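Local coordinates for nucleoporin nup120 (PDB 4GQ2), which serves as a structural component of the nuclear pore complex, whose nucleoporins can also dock transiently associated nuclear transport factors, at residues K819-K824 with V843-L848; I849-K854 with S904-E909. One frame throughout, in Å; residues are numbered along the deposited sequence.

From the N terminus, the chain passes through the beta-propeller region and then a long helical region, and both contacts lie late in that helical part. Helix 812-822 ends in interaction 1; after the short helix 826-832 the chain enters helix 840-852, whose 843-848 turns close the 18-residue loop. Interaction 2 opens directly afterwards, at 849-854 of the same helix, and closes a longer excursion of 49 residues when helix 895-909 arrives. The two loops therefore neither nest nor cross but follow in series, with helix 840-852 serving both. They also touch: Phe-821 CE1 of interaction 1 lies 3.7 Å from Lys-852 CG of interaction 2. Together they tie three helices side by side in a probable solenoid.

Interaction 1 of 2, residues K819-K824 with V843-L848; sequences KLFLFK and VYLKAL
Phe-821 reaches from helix 812-822 to meet Leu-845 and Leu-848, one turn apart on helix 840-852. Its CG lies 4.0 Å from Leu-845 CD1 near the root of the ring, while at the far end CZ comes within 3.6 Å of Leu-848 CB and CE2 within 3.9 Å of Leu-848 CD1. A long, flat phenylalanine suits the place because it can touch both leucines, whose branched ends offer it methyls. Its CG stands anti to the backbone N (chi1 -172°), which sends the ring toward helix 840-852; Phe-821 CA and Leu-845 CA are 8.6 Å apart. Leu-845 slides past it in the opposite sense; Leu-848 crosses at about a right angle. Further out, Leu-848 CG sits 4.0 Å above the Tyr-844 ring on the same helix, offset toward its rim, and Tyr-826 meets Phe-821 edge-to-face. Replacing Phe-821 by an alanine would probably open a gap between the helices, leaving Leu-845 CD1 and Leu-848 CB without their aromatic partner. A Schellman motif ends helix 812-822, with Lys-824 N 2.7 Å from Phe-821 O. With no hydrogen bond between the segments, this join in the HEAT-repeat family region relies on apolar packing.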
loop_
_atom_site.group_PDB
_atom_site.type_symbol
_atom_site.label_atom_id
_atom_site.label_comp_id
_atom_site.label_asym_id
_atom_site.label_seq_id
_atom_site.Cartn_x
_atom_site.Cartn_y
_atom_site.Cartn_z
ATOM N N LYS A 819 10.584 -9.285 -10.629
ATOM C CA LYS A 819 9.507 -8.994 -11.581
ATOM C C LYS A 819 9.138 -7.518 -11.601
ATOM O O LYS A 819 8.902 -6.938 -12.670
ATOM C CB LYS A 819 8.272 -9.838 -11.290
ATOM C CG LYS A 819 8.375 -11.283 -11.747
ATOM C CD LYS A 819 8.437 -11.382 -13.266
ATOM C CE LYS A 819 8.366 -12.824 -13.737
ATOM N NZ LYS A 819 9.373 -13.686 -13.059
ATOM N N LEU A 820 9.093 -6.910 -10.420
ATOM C CA LEU A 820 8.811 -5.478 -10.314
ATOM C C LEU A 820 9.868 -4.700 -11.088
ATOM O O LEU A 820 9.553 -3.747 -11.807
ATOM C CB LEU A 820 8.764 -5.026 -8.846
ATOM C CG LEU A 820 7.510 -5.384 -8.029
ATOM C CD1 LEU A 820 7.715 -5.099 -6.542
ATOM C CD2 LEU A 820 6.296 -4.629 -8.547
ATOM N N PHE A 821 11.119 -5.141 -10.947
ATOM C CA PHE A 821 12.238 -4.518 -11.623
ATOM C C PHE A 821 12.054 -4.598 -13.128
ATOM O O PHE A 821 12.096 -3.573 -13.808
ATOM C CB PHE A 821 13.570 -5.142 -11.193
ATOM C CG PHE A 821 14.765 -4.409 -11.722
ATOM C CD1 PHE A 821 15.252 -3.284 -11.059
ATOM C CD2 PHE A 821 15.391 -4.821 -12.900
ATOM C CE1 PHE A 821 16.350 -2.593 -11.550
ATOM C CE2 PHE A 821 16.488 -4.130 -13.397
ATOM C CZ PHE A 821 16.969 -3.014 -12.719
ATOM N N LEU A 822 11.820 -5.806 -13.637
ATOM C CA LEU A 822 11.521 -6.018 -15.062
ATOM C C LEU A 822 10.419 -5.100 -15.583
ATOM O O LEU A 822 10.421 -4.738 -16.757
ATOM C CB LEU A 822 11.131 -7.480 -15.317
ATOM C CG LEU A 822 12.141 -8.528 -15.803
ATOM C CD1 LEU A 822 13.584 -8.038 -15.910
ATOM C CD2 LEU A 822 12.045 -9.769 -14.923
ATOM N N PHE A 823 9.474 -4.739 -14.715
ATOM C CA PHE A 823 8.378 -3.843 -15.098
ATOM C C PHE A 823 8.673 -2.397 -14.721
ATOM O O PHE A 823 7.786 -1.541 -14.750
ATOM C CB PHE A 823 7.036 -4.324 -14.533
ATOM C CG PHE A 823 6.381 -5.383 -15.378
ATOM C CD1 PHE A 823 6.847 -6.696 -15.360
ATOM C CD2 PHE A 823 5.308 -5.066 -16.206
ATOM C CE1 PHE A 823 6.258 -7.675 -16.153
ATOM C CE2 PHE A 823 4.715 -6.036 -17.004
ATOM C CZ PHE A 823 5.187 -7.346 -16.974
ATOM N N LYS A 824 9.937 -2.135 -14.390
ATOM C CA LYS A 824 10.452 -0.768 -14.234
ATOM C C LYS A 824 9.803 -0.049 -13.057
ATOM O O LYS A 824 9.703 1.179 -13.039
ATOM C CB LYS A 824 10.312 0.023 -15.547
ATOM C CG LYS A 824 10.915 -0.700 -16.745
ATOM C CD LYS A 824 10.964 0.163 -17.995
ATOM C CE LYS A 824 11.813 -0.506 -19.069
ATOM N NZ LYS A 824 12.112 0.390 -20.223
ATOM N N VAL A 843 21.693 -10.031 -4.222
ATOM C CA VAL A 843 22.677 -8.968 -4.092
ATOM C C VAL A 843 22.898 -8.260 -5.437
ATOM O O VAL A 843 22.956 -7.027 -5.500
ATOM C CB VAL A 843 23.995 -9.495 -3.472
ATOM C CG1 VAL A 843 24.992 -8.357 -3.260
ATOM C CG2 VAL A 843 23.712 -10.181 -2.134
ATOM N N TYR A 844 22.973 -9.045 -6.510
ATOM C CA TYR A 844 23.086 -8.512 -7.859
ATOM C C TYR A 844 21.883 -7.624 -8.163
ATOM O O TYR A 844 22.017 -6.542 -8.754
ATOM C CB TYR A 844 23.192 -9.658 -8.878
ATOM C CG TYR A 844 23.131 -9.212 -10.323
ATOM C CD1 TYR A 844 24.223 -8.592 -10.925
ATOM C CD2 TYR A 844 21.980 -9.404 -11.089
ATOM C CE1 TYR A 844 24.176 -8.181 -12.249
ATOM C CE2 TYR A 844 21.924 -8.987 -12.416
ATOM C CZ TYR A 844 23.029 -8.377 -12.986
ATOM O OH TYR A 844 22.990 -7.946 -14.290
ATOM N N LEU A 845 20.708 -8.069 -7.741
ATOM C CA LEU A 845 19.491 -7.288 -7.956
ATOM C C LEU A 845 19.472 -6.018 -7.091
ATOM O O LEU A 845 19.023 -4.971 -7.554
ATOM C CB LEU A 845 18.239 -8.147 -7.746
ATOM C CG LEU A 845 16.851 -7.521 -7.917
ATOM C CD1 LEU A 845 16.552 -7.115 -9.359
ATOM C CD2 LEU A 845 15.820 -8.512 -7.395
ATOM N N LYS A 846 19.966 -6.104 -5.853
ATOM C CA LYS A 846 20.171 -4.904 -5.026
ATOM C C LYS A 846 20.999 -3.880 -5.806
ATOM O O LYS A 846 20.670 -2.699 -5.836
ATOM C CB LYS A 846 20.884 -5.243 -3.717
ATOM C CG LYS A 846 20.067 -6.078 -2.746
ATOM C CD LYS A 846 20.755 -6.226 -1.394
ATOM C CE LYS A 846 20.831 -4.902 -0.650
ATOM N NZ LYS A 846 21.185 -5.091 0.785
ATOM N N ALA A 847 22.053 -4.355 -6.463
ATOM C CA ALA A 847 22.929 -3.497 -7.246
ATOM C C ALA A 847 22.212 -2.818 -8.418
ATOM O O ALA A 847 22.356 -1.612 -8.630
ATOM C CB ALA A 847 24.135 -4.288 -7.729
ATOM N N LEU A 848 21.436 -3.591 -9.172
ATOM C CA LEU A 848 20.655 -3.030 -10.269
ATOM C C LEU A 848 19.650 -1.979 -9.800
ATOM O O LEU A 848 19.456 -0.970 -10.468
ATOM C CB LEU A 848 19.914 -4.125 -11.020
ATOM C CG LEU A 848 20.692 -5.218 -11.746
ATOM C CD1 LEU A 848 19.668 -6.185 -12.289
ATOM C CD2 LEU A 848 21.555 -4.657 -12.868
#

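Interaction 2 of 2, residues I849-K854 with S904-E909; sequences IYLKSK and SKKLFE
Leu-851 and Leu-907 mark the closest backbone approach, their CA atoms 8.3 Å apart where helices 840-852 and 895-909 run in broadly the same direction. The pair belongs to a stack of helices, consistent with the alpha-solenoid expected of the HEAT-repeat family of this region. Leu-851 supplies the main wedge, its two methyls dividing the work. CD2 meets Leu-907 CD1 at 4.2 Å, and CD1 lies 4.1 Å from Lys-906 CG, the two side chains crossing obliquely. A branched apolar residue suits this place because it fills both directions at once. Leu-907 starts out pointing away from helix 840-852, and only its end turns back to Leu-851; it also packs on Ala-916 and Phe-919 of helix 913-925, extending the apolar layer to the next helix. Lys-906 plays two roles: its CG packs on Leu-851, while the chain bends at chi2 (78°) and its amine ends beside Glu-909. There NZ forms a salt bridge with Glu-909 OE1 at 3.2 Å, on the syn side but tilted 34° out of the carboxylate plane, and another with Glu-882. Lys-852 NZ lies 5.5 Å from Lys-906 NZ, a like-charge proximity that these carboxylates, with Glu-910 as the salt-bridge partner of Lys-852, probably offset. Elsewhere on helix 840-852, Tyr-850 packs on an acidic side chain of another protein's chain. The helix finishes in a Schellman motif with Lys-854 at positive phi, and just before it Ser-853 OG donates to Ile-849 O at 2.9 Å, from 42° above the carbonyl plane.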
loop_
_atom_site.group_PDB
_atom_site.type_symbol
_atom_site.label_atom_id
_atom_site.label_comp_id
_atom_site.label_asym_id
_atom_site.label_seq_id
_atom_site.Cartn_x
_atom_site.Cartn_y
_atom_site.Cartn_z
ATOM N N ILE A 849 18.998 -2.234 -8.665
ATOM C CA ILE A 849 18.011 -1.311 -8.113
ATOM C C ILE A 849 18.708 0.001 -7.725
ATOM O O ILE A 849 18.276 1.084 -8.126
ATOM C CB ILE A 849 17.272 -1.915 -6.891
ATOM C CG1 ILE A 849 16.399 -3.099 -7.316
ATOM C CG2 ILE A 849 16.421 -0.855 -6.192
ATOM C CD1 ILE A 849 16.114 -4.077 -6.186
ATOM N N TYR A 850 19.801 -0.098 -6.971
ATOM C CA TYR A 850 20.570 1.095 -6.619
ATOM C C TYR A 850 21.026 1.818 -7.873
ATOM O O TYR A 850 20.994 3.045 -7.919
ATOM C CB TYR A 850 21.798 0.759 -5.785
ATOM C CG TYR A 850 21.530 0.379 -4.350
ATOM C CD1 TYR A 850 20.727 1.171 -3.521
ATOM C CD2 TYR A 850 22.132 -0.746 -3.806
ATOM C CE1 TYR A 850 20.510 0.822 -2.195
ATOM C CE2 TYR A 850 21.927 -1.102 -2.497
ATOM C CZ TYR A 850 21.117 -0.327 -1.696
ATOM O OH TYR A 850 20.934 -0.732 -0.400
ATOM N N LEU A 851 21.449 1.055 -8.884
ATOM C CA LEU A 851 21.939 1.653 -10.120
ATOM C C LEU A 851 20.841 2.513 -10.720
ATOM O O LEU A 851 21.071 3.677 -11.059
ATOM C CB LEU A 851 22.381 0.587 -11.122
ATOM C CG LEU A 851 23.780 0.685 -11.737
ATOM C CD1 LEU A 851 23.817 -0.048 -13.068
ATOM C CD2 LEU A 851 24.257 2.119 -11.897
ATOM N N LYS A 852 19.638 1.948 -10.802
ATOM C CA LYS A 852 18.477 2.662 -11.346
ATOM C C LYS A 852 18.021 3.844 -10.481
ATOM O O LYS A 852 17.350 4.745 -10.967
ATOM C CB LYS A 852 17.310 1.697 -11.581
ATOM C CG LYS A 852 17.532 0.714 -12.724
ATOM C CD LYS A 852 17.498 1.406 -14.083
ATOM C CE LYS A 852 17.831 0.439 -15.207
ATOM N NZ LYS A 852 18.111 1.163 -16.474
ATOM N N SER A 853 18.402 3.834 -9.207
ATOM C CA SER A 853 17.966 4.860 -8.259
ATOM C C SER A 853 19.011 5.958 -8.072
ATOM O O SER A 853 18.911 6.763 -7.147
ATOM C CB SER A 853 17.608 4.213 -6.921
ATOM O OG SER A 853 16.631 3.199 -7.111
ATOM N N LYS A 854 19.998 5.976 -8.970
ATOM C CA LYS A 854 21.117 6.932 -8.966
ATOM C C LYS A 854 21.991 6.842 -7.712
ATOM O O LYS A 854 22.537 7.833 -7.222
ATOM C CB LYS A 854 20.638 8.360 -9.249
ATOM C CG LYS A 854 20.581 8.693 -10.732
ATOM C CD LYS A 854 19.336 8.126 -11.395
ATOM C CE LYS A 854 19.593 7.792 -12.857
ATOM N NZ LYS A 854 19.939 8.996 -13.656
ATOM N N SER A 904 31.065 -4.018 -16.473
ATOM C CA SER A 904 31.660 -2.923 -17.232
ATOM C C SER A 904 30.662 -2.292 -18.201
ATOM O O SER A 904 30.458 -1.076 -18.181
ATOM C CB SER A 904 32.892 -3.405 -17.992
ATOM O OG SER A 904 33.499 -2.323 -18.665
ATOM N N LYS A 905 30.029 -3.127 -19.026
ATOM C CA LYS A 905 29.057 -2.660 -20.021
ATOM C C LYS A 905 27.829 -2.048 -19.346
ATOM O O LYS A 905 27.193 -1.153 -19.906
ATOM C CB LYS A 905 28.618 -3.805 -20.954
ATOM C CG LYS A 905 29.721 -4.404 -21.821
ATOM C CD LYS A 905 29.344 -5.786 -22.342
ATOM C CE LYS A 905 28.873 -5.760 -23.791
ATOM N NZ LYS A 905 30.023 -5.770 -24.741
ATOM N N LYS A 906 27.502 -2.538 -18.148
ATOM C CA LYS A 906 26.321 -2.071 -17.429
ATOM C C LYS A 906 26.563 -0.707 -16.789
ATOM O O LYS A 906 25.728 0.184 -16.887
ATOM C CB LYS A 906 25.864 -3.090 -16.378
ATOM C CG LYS A 906 24.428 -2.899 -15.913
ATOM C CD LYS A 906 23.457 -3.453 -16.942
ATOM C CE LYS A 906 22.069 -2.871 -16.781
ATOM N NZ LYS A 906 21.337 -2.947 -18.073
ATOM N N LEU A 907 27.710 -0.544 -16.139
ATOM C CA LEU A 907 28.070 0.757 -15.595
ATOM C C LEU A 907 28.197 1.779 -16.722
ATOM O O LEU A 907 27.892 2.958 -16.532
ATOM C CB LEU A 907 29.365 0.676 -14.785
ATOM C CG LEU A 907 29.345 0.251 -13.306
ATOM C CD1 LEU A 907 28.313 1.018 -12.488
ATOM C CD2 LEU A 907 29.142 -1.247 -13.149
ATOM N N PHE A 908 28.620 1.301 -17.895
ATOM C CA PHE A 908 28.822 2.139 -19.078
ATOM C C PHE A 908 27.515 2.747 -19.583
ATOM O O PHE A 908 27.477 3.923 -19.943
ATOM C CB PHE A 908 29.518 1.342 -20.197
ATOM C CG PHE A 908 29.771 2.141 -21.449
ATOM C CD1 PHE A 908 30.904 2.948 -21.563
ATOM C CD2 PHE A 908 28.874 2.093 -22.519
ATOM C CE1 PHE A 908 31.137 3.688 -22.714
ATOM C CE2 PHE A 908 29.101 2.835 -23.671
ATOM C CZ PHE A 908 30.237 3.630 -23.771
ATOM N N GLU A 909 26.452 1.943 -19.604
ATOM C CA GLU A 909 25.138 2.404 -20.055
ATOM C C GLU A 909 24.617 3.518 -19.156
ATOM O O GLU A 909 23.934 4.432 -19.620
ATOM C CB GLU A 909 24.127 1.254 -20.090
ATOM C CG GLU A 909 24.338 0.247 -21.214
ATOM C CD GLU A 909 23.636 -1.080 -20.960
ATOM O OE1 GLU A 909 22.486 -1.075 -20.467
ATOM O OE2 GLU A 909 24.238 -2.137 -21.254
#